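Local coordinates for protein methylaspartate ammonia-lyase (PDB 1KKR) that catalyses the reversible anti elimination of ammonia from L-threo-3-methylaspartate to give mesaconate, a magnesium-dependent step of glutamate degradation, probably within the methylaspartate cycle, at residues Y16-Q21 with A71-G76. Residues are numbered along the deposited sequence; the frame is centred on the assembly and turned at random.
Sequences YFDDQQ and AVQYSG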
loop_
_atom_site.group_PDB
_atom_site.type_symbol
_atom_site.label_atom_id
_atom_site.label_comp_id
_atom_site.label_asym_id
_atom_site.label_seq_id
_atom_site.Cartn_x
_atom_site.Cartn_y
_atom_site.Cartn_z
ATOM N N TYR A 16 -3.905 -6.731 -10.086
ATOM C CA TYR A 16 -3.761 -7.728 -11.122
ATOM C C TYR A 16 -4.458 -7.190 -12.346
ATOM O O TYR A 16 -5.440 -6.451 -12.248
ATOM C CB TYR A 16 -4.355 -9.135 -10.654
ATOM C CG TYR A 16 -3.492 -9.596 -9.509
ATOM C CD1 TYR A 16 -3.693 -9.108 -8.221
ATOM C CD2 TYR A 16 -2.372 -10.370 -9.750
ATOM C CE1 TYR A 16 -2.853 -9.428 -7.207
ATOM C CE2 TYR A 16 -1.535 -10.692 -8.764
ATOM C CZ TYR A 16 -1.741 -10.202 -7.499
ATOM O OH TYR A 16 -0.790 -10.526 -6.582
ATOM N N PHE A 17 -3.909 -7.525 -13.496
ATOM C CA PHE A 17 -4.673 -7.453 -14.711
ATOM C C PHE A 17 -5.618 -8.650 -14.795
ATOM O O PHE A 17 -5.142 -9.776 -14.787
ATOM C CB PHE A 17 -3.760 -7.526 -15.914
ATOM C CG PHE A 17 -2.880 -6.352 -16.050
ATOM C CD1 PHE A 17 -3.373 -5.118 -15.828
ATOM C CD2 PHE A 17 -1.550 -6.485 -16.370
ATOM C CE1 PHE A 17 -2.578 -4.012 -15.964
ATOM C CE2 PHE A 17 -0.747 -5.367 -16.496
ATOM C CZ PHE A 17 -1.262 -4.145 -16.297
ATOM N N ASP A 18 -6.921 -8.411 -14.953
ATOM C CA ASP A 18 -7.904 -9.492 -15.096
ATOM C C ASP A 18 -8.579 -9.447 -16.472
ATOM O O ASP A 18 -8.958 -8.374 -16.964
ATOM C CB ASP A 18 -8.996 -9.414 -14.013
ATOM C CG ASP A 18 -8.515 -9.841 -12.615
ATOM O OD1 ASP A 18 -7.483 -10.559 -12.498
ATOM O OD2 ASP A 18 -9.171 -9.533 -11.585
ATOM N N ASP A 19 -8.784 -10.607 -17.077
ATOM C CA ASP A 19 -9.541 -10.665 -18.318
ATOM C C ASP A 19 -11.013 -10.717 -17.989
ATOM O O ASP A 19 -11.602 -11.777 -17.764
ATOM C CB ASP A 19 -9.096 -11.881 -19.080
ATOM C CG ASP A 19 -9.857 -12.135 -20.360
ATOM O OD1 ASP A 19 -10.954 -11.586 -20.644
ATOM O OD2 ASP A 19 -9.344 -12.965 -21.137
ATOM N N GLN A 20 -11.594 -9.538 -17.948
ATOM C CA GLN A 20 -12.996 -9.375 -17.691
ATOM C C GLN A 20 -13.898 -10.272 -18.541
ATOM O O GLN A 20 -14.899 -10.773 -18.053
ATOM C CB GLN A 20 -13.380 -7.939 -18.006
ATOM C CG GLN A 20 -14.541 -7.468 -17.162
ATOM C CD GLN A 20 -14.943 -6.017 -17.444
ATOM O OE1 GLN A 20 -14.951 -5.589 -18.596
ATOM N NE2 GLN A 20 -15.276 -5.265 -16.390
ATOM N N GLN A 21 -13.575 -10.468 -19.813
ATOM C CA GLN A 21 -14.512 -11.213 -20.643
ATOM C C GLN A 21 -14.549 -12.678 -20.160
ATOM O O GLN A 21 -15.640 -13.263 -19.932
ATOM C CB GLN A 21 -14.217 -11.110 -22.147
ATOM C CG GLN A 21 -15.333 -11.761 -22.989
ATOM C CD GLN A 21 -16.682 -11.077 -22.829
ATOM O OE1 GLN A 21 -17.662 -11.716 -22.441
ATOM N NE2 GLN A 21 -16.740 -9.783 -23.118
ATOM N N ALA A 71 -2.639 1.060 -15.653
ATOM C CA ALA A 71 -3.984 0.816 -16.227
ATOM C C ALA A 71 -4.943 0.117 -15.256
ATOM O O ALA A 71 -4.542 -0.487 -14.275
ATOM C CB ALA A 71 -3.903 0.047 -17.543
ATOM N N VAL A 72 -6.228 0.313 -15.478
ATOM C CA VAL A 72 -7.251 -0.365 -14.696
ATOM C C VAL A 72 -7.093 -1.889 -14.698
ATOM O O VAL A 72 -6.478 -2.510 -15.597
ATOM C CB VAL A 72 -8.648 -0.029 -15.226
ATOM C CG1 VAL A 72 -8.919 1.428 -15.074
ATOM C CG2 VAL A 72 -8.753 -0.341 -16.699
ATOM N N GLN A 73 -7.677 -2.470 -13.661
ATOM C CA GLN A 73 -7.695 -3.890 -13.465
ATOM C C GLN A 73 -8.132 -4.597 -14.731
ATOM O O GLN A 73 -7.451 -5.514 -15.224
ATOM C CB GLN A 73 -8.556 -4.206 -12.229
ATOM C CG GLN A 73 -8.912 -5.634 -12.001
ATOM C CD GLN A 73 -9.806 -5.796 -10.804
ATOM O OE1 GLN A 73 -10.333 -4.795 -10.290
ATOM N NE2 GLN A 73 -10.013 -7.046 -10.363
ATOM N N TYR A 74 -9.218 -4.152 -15.322
ATOM C CA TYR A 74 -9.656 -4.790 -16.553
ATOM C C TYR A 74 -8.996 -4.110 -17.801
ATOM O O TYR A 74 -9.647 -3.553 -18.639
ATOM C CB TYR A 74 -11.167 -4.766 -16.555
ATOM C CG TYR A 74 -11.750 -5.518 -15.372
ATOM C CD1 TYR A 74 -11.437 -6.859 -15.152
ATOM C CD2 TYR A 74 -12.608 -4.895 -14.492
ATOM C CE1 TYR A 74 -11.947 -7.554 -14.076
ATOM C CE2 TYR A 74 -13.112 -5.576 -13.408
ATOM C CZ TYR A 74 -12.783 -6.910 -13.212
ATOM O OH TYR A 74 -13.305 -7.608 -12.157
ATOM N N SER A 75 -7.681 -4.178 -17.901
ATOM C CA SER A 75 -6.933 -3.460 -18.938
ATOM C C SER A 75 -7.306 -4.195 -20.234
ATOM O O SER A 75 -7.181 -5.401 -20.289
ATOM C CB SER A 75 -5.429 -3.486 -18.570
ATOM O OG SER A 75 -4.506 -3.519 -19.651
ATOM N N GLY A 76 -7.836 -3.465 -21.222
ATOM C CA GLY A 76 -8.452 -4.026 -22.425
ATOM C C GLY A 76 -9.995 -4.112 -22.468
ATOM O O GLY A 76 -10.407 -5.201 -22.813
HETATM O O HOH W 1 -9.665 -7.247 -19.173
HETATM O O HOH W 2 -11.922 -9.682 -11.405
#
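D18 and Q73 hold each other twice, once through the backbone and once through their side chains. D18 N donates to Q73 O over 3.0 Å, and the CA of F17 adds a CH···O contact to the same oxygen. Q73 returns the grip: with CG anti to the backbone N (chi1 169°) and the chain extended beyond it, its NE2 gives D18 OD2 a nearly straight bond of 2.9 Å. OD2 lies almost in the plane of the Q73 amide, whereas NE2 comes at OD2 from above the carboxylate plane, the two planes being 56° apart. R47 forms a salt bridge with the other oxygen, OD1, which should favour a charged carboxylate.

The Y74 ring shares in this tight part. Y74, at the centre of an inverse gamma turn, has its ring between two glutamines: Q20 CG makes a CH-pi contact over one face, 3.9 Å from the centroid, and Q73 CG lies over the opposite face. The Q20 amide, 28° from the ring plane, also lies over the first face, its NE2 3.3 Å from Y74 CD2 and weakly bonded to Y240 OH. D18 O comes up at the ring's edge, 3.4 Å from Y74 CD1.

F17 is the looser side, dry and buried, its CD1 3.8 Å from S75 CB. S75 OG turns to P82 and F84. The partly exposed Y74/Q20 end is the solvent side: one water links D18 O to S75 O; another joins D18 OD2 to Y74 OH.

All this ties the end of strand 3-18, in the enolase-like N-terminal domain, to the loop after strand 64-69. Q73 touches the bound 3-methylaspartate and packs on C361; D18, itself paired with R47, probably serves as a second-shell residue, helping to fix the amide of Q73.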